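Local structure of spore germination protein B3 (Bacillus subtilis subsp. subtilis, 3N54) at residues K73-L81 with R110-T118; I225-I236 with H248-E259. The protein takes part in the spore's germination response to the mixture of L-asparagine, glucose, fructose and potassium ions, as the lipoprotein component of a germinant receptor. One frame throughout, in Å; residues are numbered along the deposited sequence.

Overall arrangement
The two contacts follow one another along the chain, the first lying wholly in the N-terminal part of the protein and the second wholly in the C-terminal part. Strand 74-77 leads into helix 79-84, and the chain passes through helix 87-94 and strand 105-109 before residues 110-118 return to the start of helix 79-84; contact 1 closes that 28-residue excursion at the margin of a five-stranded mixed sheet. Contact 2 opens only later, where strands 223-240 and 245-258 pair as a long hairpin inside a four-stranded sheet. The two neither nest nor cross: their centres stand 33 Å apart and their nearest atoms about 19 Å.

Contact 1 of 2, residues K73-L81 with R110-T118; sequences KVILLGEKL and RGNAADVFT
The carboxylate oxygen E79 OE1 accepts a hydrogen bond from the backbone N of G111 at 2.9 Å, through the lone pair turned away from OE2. The same glycine answers with its carbonyl: E79 N donates to G111 O at 3.0 Å in an almost straight bond (174°), though the donor sits 30° off the carbonyl plane. E79 thus holds both polar backbone atoms of G111, one by its main chain and one by its carboxylate. With CG swung away from the backbone N (chi1 179°) and the chain extended beyond it, the acid reaches the peptide N of G111, while OE2 forms a salt bridge with R83. Were E79 replaced by an alanine, the N-H of G111 would probably lose this acceptor and R83 its carboxylate mate.

Further back along the strand the contact turns apolar. A113 CB rests on the backbone, 3.5 Å from G78 N, and meets L76 CG at 3.8 Å. The CD2 branch of L76 enters between V116 and F117, 3.7 Å from V116 CB; the leucine and phenylalanine side chains slide past one another in opposite directions. N112 OD1 accepts from D115 N at 2.8 Å, an Asx motif. G78 occupies the N-cap position of helix 79-84, and the loop following strand 105-109 docks where edge strand 74-77 passes into that helix, a strand-to-helix junction of the mixed sheet.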
loop_
_atom_site.group_PDB
_atom_site.type_symbol
_atom_site.label_atom_id
_atom_site.label_comp_id
_atom_site.label_asym_id
_atom_site.label_seq_id
_atom_site.Cartn_x
_atom_site.Cartn_y
_atom_site.Cartn_z
ATOM N N LYS A 73 7.932 7.914 -12.534
ATOM C CA LYS A 73 7.933 6.458 -12.472
ATOM C C LYS A 73 7.405 5.924 -11.147
ATOM O O LYS A 73 6.783 4.858 -11.107
ATOM C CB LYS A 73 9.345 5.918 -12.715
ATOM C CG LYS A 73 9.963 6.391 -14.037
ATOM C CD LYS A 73 9.088 6.046 -15.262
ATOM C CE LYS A 73 9.526 6.805 -16.512
ATOM N NZ LYS A 73 8.409 6.885 -17.496
ATOM N N VAL A 74 7.665 6.655 -10.068
ATOM C CA VAL A 74 7.266 6.220 -8.744
ATOM C C VAL A 74 6.940 7.412 -7.851
ATOM O O VAL A 74 7.652 8.418 -7.859
ATOM C CB VAL A 74 8.370 5.330 -8.096
ATOM C CG1 VAL A 74 9.706 6.046 -8.093
ATOM C CG2 VAL A 74 7.980 4.905 -6.674
ATOM N N ILE A 75 5.833 7.293 -7.120
ATOM C CA ILE A 75 5.410 8.268 -6.130
ATOM C C ILE A 75 5.428 7.577 -4.769
ATOM O O ILE A 75 4.763 6.550 -4.593
ATOM C CB ILE A 75 3.977 8.769 -6.370
ATOM C CG1 ILE A 75 3.795 9.312 -7.796
ATOM C CG2 ILE A 75 3.622 9.829 -5.352
ATOM C CD1 ILE A 75 4.582 10.531 -8.065
ATOM N N LEU A 76 6.173 8.140 -3.820
ATOM C CA LEU A 76 6.277 7.603 -2.470
ATOM C C LEU A 76 5.618 8.557 -1.487
ATOM O O LEU A 76 5.995 9.727 -1.409
ATOM C CB LEU A 76 7.744 7.399 -2.101
ATOM C CG LEU A 76 8.061 6.743 -0.757
ATOM C CD1 LEU A 76 7.514 5.314 -0.705
ATOM C CD2 LEU A 76 9.555 6.756 -0.527
ATOM N N LEU A 77 4.639 8.061 -0.736
ATOM C CA LEU A 77 3.879 8.889 0.195
ATOM C C LEU A 77 4.333 8.664 1.628
ATOM O O LEU A 77 4.457 7.527 2.077
ATOM C CB LEU A 77 2.379 8.588 0.078
ATOM C CG LEU A 77 1.724 8.740 -1.297
ATOM C CD1 LEU A 77 0.254 8.344 -1.230
ATOM C CD2 LEU A 77 1.856 10.166 -1.839
ATOM N N GLY A 78 4.585 9.762 2.338
ATOM C CA GLY A 78 4.998 9.715 3.732
ATOM C C GLY A 78 3.850 9.356 4.651
ATOM O O GLY A 78 2.683 9.609 4.341
ATOM N N GLU A 79 4.197 8.788 5.800
ATOM C CA GLU A 79 3.213 8.239 6.729
ATOM C C GLU A 79 2.250 9.284 7.266
ATOM O O GLU A 79 1.039 9.083 7.239
ATOM C CB GLU A 79 3.919 7.537 7.895
ATOM C CG GLU A 79 2.964 6.950 8.925
ATOM C CD GLU A 79 3.659 6.120 9.989
ATOM O OE1 GLU A 79 4.879 5.886 9.877
ATOM O OE2 GLU A 79 2.972 5.702 10.945
ATOM N N LYS A 80 2.783 10.392 7.757
ATOM C CA LYS A 80 1.938 11.433 8.328
ATOM C C LYS A 80 0.944 11.972 7.286
ATOM O O LYS A 80 -0.219 12.227 7.599
ATOM C CB LYS A 80 2.792 12.559 8.914
ATOM C CG LYS A 80 1.966 13.660 9.542
ATOM C CD LYS A 80 2.823 14.664 10.271
ATOM C CE LYS A 80 1.966 15.811 10.782
ATOM N NZ LYS A 80 2.674 16.618 11.807
ATOM N N LEU A 81 1.393 12.119 6.046
ATOM C CA LEU A 81 0.512 12.578 4.978
ATOM C C LEU A 81 -0.628 11.591 4.727
ATOM O O LEU A 81 -1.791 11.991 4.671
ATOM C CB LEU A 81 1.303 12.840 3.698
ATOM C CG LEU A 81 0.453 13.278 2.494
ATOM C CD1 LEU A 81 1.144 14.361 1.694
ATOM C CD2 LEU A 81 0.102 12.079 1.620
ATOM N N ARG A 110 7.038 4.156 5.742
ATOM C CA ARG A 110 6.913 4.262 7.174
ATOM C C ARG A 110 7.756 5.481 7.490
ATOM O O ARG A 110 8.893 5.582 7.029
ATOM C CB ARG A 110 7.445 3.016 7.872
ATOM C CG ARG A 110 6.613 1.788 7.598
ATOM C CD ARG A 110 7.327 0.530 8.039
ATOM N NE ARG A 110 6.534 -0.670 7.794
ATOM C CZ ARG A 110 5.680 -1.217 8.660
ATOM N NH1 ARG A 110 5.481 -0.683 9.862
ATOM N NH2 ARG A 110 5.021 -2.321 8.321
ATOM N N GLY A 111 7.204 6.423 8.238
ATOM C CA GLY A 111 7.912 7.663 8.508
ATOM C C GLY A 111 7.948 8.547 7.266
ATOM O O GLY A 111 7.078 8.464 6.404
ATOM N N ASN A 112 8.981 9.371 7.180
ATOM C CA ASN A 112 9.132 10.372 6.127
ATOM C C ASN A 112 9.609 9.782 4.784
ATOM O O ASN A 112 10.631 9.098 4.717
ATOM C CB ASN A 112 10.075 11.473 6.654
ATOM C CG ASN A 112 10.444 12.486 5.611
ATOM O OD1 ASN A 112 11.374 12.278 4.822
ATOM N ND2 ASN A 112 9.745 13.622 5.616
ATOM N N ALA A 113 8.853 10.057 3.723
ATOM C CA ALA A 113 9.156 9.560 2.372
ATOM C C ALA A 113 10.459 10.101 1.781
ATOM O O ALA A 113 11.180 9.371 1.105
ATOM C CB ALA A 113 8.000 9.871 1.426
ATOM N N ALA A 114 10.748 11.378 2.018
ATOM C CA ALA A 114 11.965 11.997 1.481
ATOM C C ALA A 114 13.236 11.300 1.997
ATOM O O ALA A 114 14.205 11.142 1.256
ATOM C CB ALA A 114 11.993 13.500 1.794
ATOM N N ASP A 115 13.212 10.855 3.252
ATOM C CA ASP A 115 14.352 10.153 3.846
ATOM C C ASP A 115 14.610 8.764 3.259
ATOM O O ASP A 115 15.703 8.225 3.414
ATOM C CB ASP A 115 14.174 10.019 5.366
ATOM C CG ASP A 115 14.258 11.353 6.089
ATOM O OD1 ASP A 115 14.432 12.401 5.432
ATOM O OD2 ASP A 115 14.155 11.346 7.331
ATOM N N VAL A 116 13.610 8.177 2.605
ATOM C CA VAL A 116 13.776 6.850 2.013
ATOM C C VAL A 116 14.640 6.919 0.749
ATOM O O VAL A 116 15.416 6.009 0.489
ATOM C CB VAL A 116 12.420 6.188 1.721
ATOM C CG1 VAL A 116 12.613 4.854 1.003
ATOM C CG2 VAL A 116 11.647 5.997 3.019
ATOM N N PHE A 117 14.510 7.990 -0.032
ATOM C CA PHE A 117 15.370 8.179 -1.201
ATOM C C PHE A 117 16.773 8.587 -0.744
ATOM O O PHE A 117 16.918 9.560 -0.008
ATOM C CB PHE A 117 14.800 9.246 -2.147
ATOM C CG PHE A 117 13.535 8.840 -2.842
ATOM C CD1 PHE A 117 13.579 8.052 -3.986
ATOM C CD2 PHE A 117 12.300 9.265 -2.374
ATOM C CE1 PHE A 117 12.413 7.680 -4.643
ATOM C CE2 PHE A 117 11.128 8.903 -3.026
ATOM C CZ PHE A 117 11.186 8.106 -4.163
ATOM N N THR A 118 17.795 7.846 -1.168
ATOM C CA THR A 118 19.189 8.150 -0.802
ATOM C C THR A 118 20.131 8.054 -1.997
ATOM O O THR A 118 19.915 7.251 -2.898
ATOM C CB THR A 118 19.717 7.204 0.294
ATOM O OG1 THR A 118 19.581 5.846 -0.139
ATOM C CG2 THR A 118 18.949 7.398 1.596
#

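Contact 2 of 2, residues I225-I236 with H248-E259; sequences ITFEIKKSKTKI and HISVKTKGILTE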
loop_
_atom_site.group_PDB
_atom_site.type_symbol
_atom_site.label_atom_id
_atom_site.label_comp_id
_atom_site.label_asym_id
_atom_site.label_seq_id
_atom_site.Cartn_x
_atom_site.Cartn_y
_atom_site.Cartn_z
ATOM N N ILE A 225 13.135 -25.907 9.982
ATOM C CA ILE A 225 12.615 -26.432 8.725
ATOM C C ILE A 225 12.032 -25.264 7.940
ATOM O O ILE A 225 11.425 -24.363 8.521
ATOM C CB ILE A 225 11.566 -27.553 8.926
ATOM C CG1 ILE A 225 10.422 -27.099 9.837
ATOM C CG2 ILE A 225 12.232 -28.800 9.504
ATOM C CD1 ILE A 225 9.321 -28.131 9.988
ATOM N N THR A 226 12.249 -25.267 6.630
ATOM C CA THR A 226 11.757 -24.197 5.767
ATOM C C THR A 226 11.006 -24.777 4.580
ATOM O O THR A 226 11.409 -25.797 4.016
ATOM C CB THR A 226 12.903 -23.297 5.267
ATOM O OG1 THR A 226 13.527 -22.657 6.384
ATOM C CG2 THR A 226 12.382 -22.232 4.339
ATOM N N PHE A 227 9.904 -24.121 4.225
ATOM C CA PHE A 227 9.060 -24.517 3.113
ATOM C C PHE A 227 9.018 -23.374 2.098
ATOM O O PHE A 227 8.433 -22.327 2.370
ATOM C CB PHE A 227 7.657 -24.845 3.622
ATOM C CG PHE A 227 6.695 -25.260 2.546
ATOM C CD1 PHE A 227 6.647 -26.573 2.110
ATOM C CD2 PHE A 227 5.823 -24.338 1.980
ATOM C CE1 PHE A 227 5.753 -26.963 1.121
ATOM C CE2 PHE A 227 4.929 -24.721 0.994
ATOM C CZ PHE A 227 4.893 -26.037 0.566
ATOM N N GLU A 228 9.654 -23.576 0.944
ATOM C CA GLU A 228 9.704 -22.567 -0.112
ATOM C C GLU A 228 8.594 -22.819 -1.127
ATOM O O GLU A 228 8.491 -23.912 -1.681
ATOM C CB GLU A 228 11.065 -22.581 -0.819
ATOM C CG GLU A 228 11.257 -21.420 -1.801
ATOM C CD GLU A 228 12.544 -21.508 -2.614
ATOM O OE1 GLU A 228 13.129 -22.608 -2.725
ATOM O OE2 GLU A 228 12.960 -20.467 -3.167
ATOM N N ILE A 229 7.785 -21.793 -1.379
ATOM C CA ILE A 229 6.644 -21.901 -2.282
ATOM C C ILE A 229 7.071 -22.048 -3.743
ATOM O O ILE A 229 7.932 -21.309 -4.220
ATOM C CB ILE A 229 5.735 -20.652 -2.187
ATOM C CG1 ILE A 229 5.170 -20.485 -0.773
ATOM C CG2 ILE A 229 4.594 -20.742 -3.189
ATOM C CD1 ILE A 229 4.434 -19.175 -0.578
ATOM N N LYS A 230 6.469 -23.007 -4.443
ATOM C CA LYS A 230 6.670 -23.162 -5.884
ATOM C C LYS A 230 5.410 -22.724 -6.634
ATOM O O LYS A 230 5.488 -21.951 -7.590
ATOM C CB LYS A 230 7.048 -24.601 -6.238
ATOM C CG LYS A 230 8.546 -24.887 -6.155
ATOM C CD LYS A 230 9.296 -24.287 -7.345
ATOM C CE LYS A 230 10.739 -24.772 -7.416
ATOM N NZ LYS A 230 11.362 -24.464 -8.742
ATOM N N LYS A 231 4.258 -23.223 -6.196
ATOM C CA LYS A 231 2.971 -22.831 -6.762
ATOM C C LYS A 231 1.899 -22.930 -5.677
ATOM O O LYS A 231 1.889 -23.885 -4.899
ATOM C CB LYS A 231 2.621 -23.713 -7.967
ATOM C CG LYS A 231 1.539 -23.139 -8.877
ATOM C CD LYS A 231 1.449 -23.897 -10.207
ATOM C CE LYS A 231 0.522 -23.190 -11.197
ATOM N NZ LYS A 231 0.475 -23.852 -12.540
ATOM N N SER A 232 1.020 -21.934 -5.611
ATOM C CA SER A 232 -0.056 -21.916 -4.622
ATOM C C SER A 232 -1.361 -21.418 -5.237
ATOM O O SER A 232 -1.358 -20.510 -6.067
ATOM C CB SER A 232 0.324 -21.042 -3.422
ATOM O OG SER A 232 -0.615 -21.182 -2.367
ATOM N N LYS A 233 -2.469 -22.022 -4.818
ATOM C CA LYS A 233 -3.794 -21.680 -5.318
ATOM C C LYS A 233 -4.778 -21.566 -4.163
ATOM O O LYS A 233 -4.674 -22.301 -3.183
ATOM C CB LYS A 233 -4.279 -22.751 -6.296
ATOM C CG LYS A 233 -3.354 -22.986 -7.485
ATOM C CD LYS A 233 -3.929 -24.021 -8.449
ATOM C CE LYS A 233 -3.065 -24.171 -9.703
ATOM N NZ LYS A 233 -3.662 -25.099 -10.711
ATOM N N THR A 234 -5.735 -20.653 -4.283
ATOM C CA THR A 234 -6.748 -20.461 -3.251
ATOM C C THR A 234 -8.156 -20.431 -3.832
ATOM O O THR A 234 -8.404 -19.770 -4.837
ATOM C CB THR A 234 -6.514 -19.150 -2.470
ATOM O OG1 THR A 234 -5.372 -19.298 -1.614
ATOM C CG2 THR A 234 -7.732 -18.798 -1.621
ATOM N N LYS A 235 -9.067 -21.162 -3.192
ATOM C CA LYS A 235 -10.482 -21.129 -3.542
ATOM C C LYS A 235 -11.250 -20.593 -2.343
ATOM O O LYS A 235 -11.057 -21.062 -1.222
ATOM C CB LYS A 235 -10.989 -22.519 -3.927
ATOM C CG LYS A 235 -10.541 -22.989 -5.305
ATOM C CD LYS A 235 -11.235 -24.292 -5.704
ATOM C CE LYS A 235 -10.906 -24.703 -7.138
ATOM N NZ LYS A 235 -11.355 -23.700 -8.151
ATOM N N ILE A 236 -12.107 -19.602 -2.580
ATOM C CA ILE A 236 -12.895 -18.986 -1.521
ATOM C C ILE A 236 -14.380 -19.183 -1.780
ATOM O O ILE A 236 -14.893 -18.757 -2.810
ATOM C CB ILE A 236 -12.610 -17.482 -1.409
ATOM C CG1 ILE A 236 -11.125 -17.238 -1.123
ATOM C CG2 ILE A 236 -13.453 -16.866 -0.314
ATOM C CD1 ILE A 236 -10.774 -15.781 -0.907
ATOM N N HIS A 248 -15.339 -19.919 3.549
ATOM C CA HIS A 248 -14.591 -21.168 3.497
ATOM C C HIS A 248 -13.439 -20.956 2.531
ATOM O O HIS A 248 -13.646 -20.862 1.319
ATOM C CB HIS A 248 -15.458 -22.337 3.030
ATOM C CG HIS A 248 -16.412 -22.836 4.066
ATOM N ND1 HIS A 248 -17.604 -22.203 4.350
ATOM C CD2 HIS A 248 -16.359 -23.918 4.877
ATOM C CE1 HIS A 248 -18.240 -22.872 5.294
ATOM N NE2 HIS A 248 -17.505 -23.917 5.632
ATOM N N ILE A 249 -12.232 -20.867 3.072
ATOM C CA ILE A 249 -11.044 -20.632 2.272
ATOM C C ILE A 249 -10.205 -21.896 2.201
ATOM O O ILE A 249 -9.855 -22.481 3.228
ATOM C CB ILE A 249 -10.198 -19.490 2.856
ATOM C CG1 ILE A 249 -11.017 -18.195 2.878
ATOM C CG2 ILE A 249 -8.912 -19.318 2.056
ATOM C CD1 ILE A 249 -10.225 -16.962 3.274
ATOM N N SER A 250 -9.890 -22.307 0.980
ATOM C CA SER A 250 -9.078 -23.480 0.729
ATOM C C SER A 250 -7.756 -23.020 0.148
ATOM O O SER A 250 -7.738 -22.230 -0.788
ATOM C CB SER A 250 -9.789 -24.416 -0.247
ATOM O OG SER A 250 -9.047 -25.604 -0.450
ATOM N N VAL A 251 -6.651 -23.497 0.713
ATOM C CA VAL A 251 -5.321 -23.146 0.232
ATOM C C VAL A 251 -4.570 -24.421 -0.126
ATOM O O VAL A 251 -4.401 -25.307 0.712
ATOM C CB VAL A 251 -4.514 -22.346 1.290
ATOM C CG1 VAL A 251 -3.096 -22.089 0.808
ATOM C CG2 VAL A 251 -5.208 -21.034 1.617
ATOM N N LYS A 252 -4.144 -24.514 -1.381
ATOM C CA LYS A 252 -3.341 -25.629 -1.855
ATOM C C LYS A 252 -2.014 -25.068 -2.341
ATOM O O LYS A 252 -1.986 -24.241 -3.251
ATOM C CB LYS A 252 -4.059 -26.386 -2.972
ATOM C CG LYS A 252 -5.276 -27.171 -2.499
ATOM C CD LYS A 252 -5.864 -28.031 -3.615
ATOM C CE LYS A 252 -6.939 -28.972 -3.087
ATOM N NZ LYS A 252 -7.432 -29.916 -4.133
ATOM N N THR A 253 -0.924 -25.510 -1.724
ATOM C CA THR A 253 0.405 -25.004 -2.035
ATOM C C THR A 253 1.403 -26.141 -2.220
ATOM O O THR A 253 1.435 -27.079 -1.427
ATOM C CB THR A 253 0.922 -24.088 -0.904
ATOM O OG1 THR A 253 -0.097 -23.154 -0.530
ATOM C CG2 THR A 253 2.175 -23.334 -1.337
ATOM N N LYS A 254 2.206 -26.048 -3.275
ATOM C CA LYS A 254 3.280 -26.994 -3.537
ATOM C C LYS A 254 4.591 -26.262 -3.293
ATOM O O LYS A 254 4.722 -25.093 -3.662
ATOM C CB LYS A 254 3.211 -27.517 -4.973
ATOM C CG LYS A 254 1.976 -28.354 -5.277
ATOM C CD LYS A 254 2.013 -28.895 -6.703
ATOM C CE LYS A 254 0.859 -29.850 -6.988
ATOM N NZ LYS A 254 0.898 -30.378 -8.385
ATOM N N GLY A 255 5.561 -26.935 -2.678
ATOM C CA GLY A 255 6.829 -26.283 -2.359
ATOM C C GLY A 255 8.013 -27.182 -2.064
ATOM O O GLY A 255 7.882 -28.402 -1.969
ATOM N N ILE A 256 9.174 -26.547 -1.924
ATOM C CA ILE A 256 10.433 -27.222 -1.637
ATOM C C ILE A 256 10.740 -27.138 -0.141
ATOM O O ILE A 256 10.331 -26.190 0.531
ATOM C CB ILE A 256 11.591 -26.599 -2.446
ATOM C CG1 ILE A 256 11.335 -26.760 -3.946
ATOM C CG2 ILE A 256 12.923 -27.237 -2.082
ATOM C CD1 ILE A 256 12.468 -26.263 -4.818
ATOM N N LEU A 257 11.468 -28.130 0.365
ATOM C CA LEU A 257 11.800 -28.220 1.779
ATOM C C LEU A 257 13.303 -28.084 2.046
ATOM O O LEU A 257 14.126 -28.437 1.207
ATOM C CB LEU A 257 11.276 -29.555 2.321
ATOM C CG LEU A 257 11.485 -29.891 3.801
ATOM C CD1 LEU A 257 10.425 -30.874 4.275
ATOM C CD2 LEU A 257 12.879 -30.448 4.053
ATOM N N THR A 258 13.637 -27.548 3.220
ATOM C CA THR A 258 15.018 -27.463 3.711
ATOM C C THR A 258 15.016 -27.977 5.156
ATOM O O THR A 258 14.079 -27.703 5.905
ATOM C CB THR A 258 15.573 -26.034 3.621
ATOM O OG1 THR A 258 15.528 -25.594 2.259
ATOM C CG2 THR A 258 17.011 -25.980 4.112
ATOM N N GLU A 259 16.066 -28.706 5.536
ATOM C CA GLU A 259 16.088 -29.459 6.799
ATOM C C GLU A 259 17.313 -29.286 7.703
ATOM O O GLU A 259 18.319 -28.686 7.319
ATOM C CB GLU A 259 15.952 -30.955 6.469
ATOM C CG GLU A 259 14.576 -31.545 6.729
ATOM C CD GLU A 259 14.382 -31.977 8.171
ATOM O OE1 GLU A 259 15.363 -32.399 8.822
ATOM O OE2 GLU A 259 13.232 -31.914 8.651
#
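F227 and T253 meet on the packed face of this antiparallel pair, where T253 CG2 lies at the edge of the F227 ring, in its plane, 3.9 Å from CE2. The ring can swing across the neighbouring strand because CG is anti to the backbone N (chi1 180°), which brings CZ to 3.4 Å from G255 N. G255 leaves room for it: a CB there would clash with F227 CZ and E228 O. Next along, S232 OG and T253 OG1 share a 2.7 Å hydrogen bond, and T253 OG1 also hydrogen-bonds W206 NE1. Towards the far end, I236 and I249 lie side by side, their CG1 atoms 4.1 Å apart.

The face bearing K231, K233, K252 and K254 is the looser, solvent-exposed side, and these lysines send their ends away from the opposite strand. A local exception is K230, whose end also leads away but whose chain bends at chi2 and brings CE to 3.5 Å from I256 CD1, a tight carbon pair. Between I229 and K231 the register slips by one: K254 O accepts from K230 N at 2.8 Å and K231 N at 3.2 Å, a classic beta bulge at the strand's corner.

The hairpin lies between strands 215-220 and 333-342. Helix 271-299 packs on I225 and L257, F227 meets the rings of F280 and F340, and helix 198-208 touches I229, S232, I236 and I249.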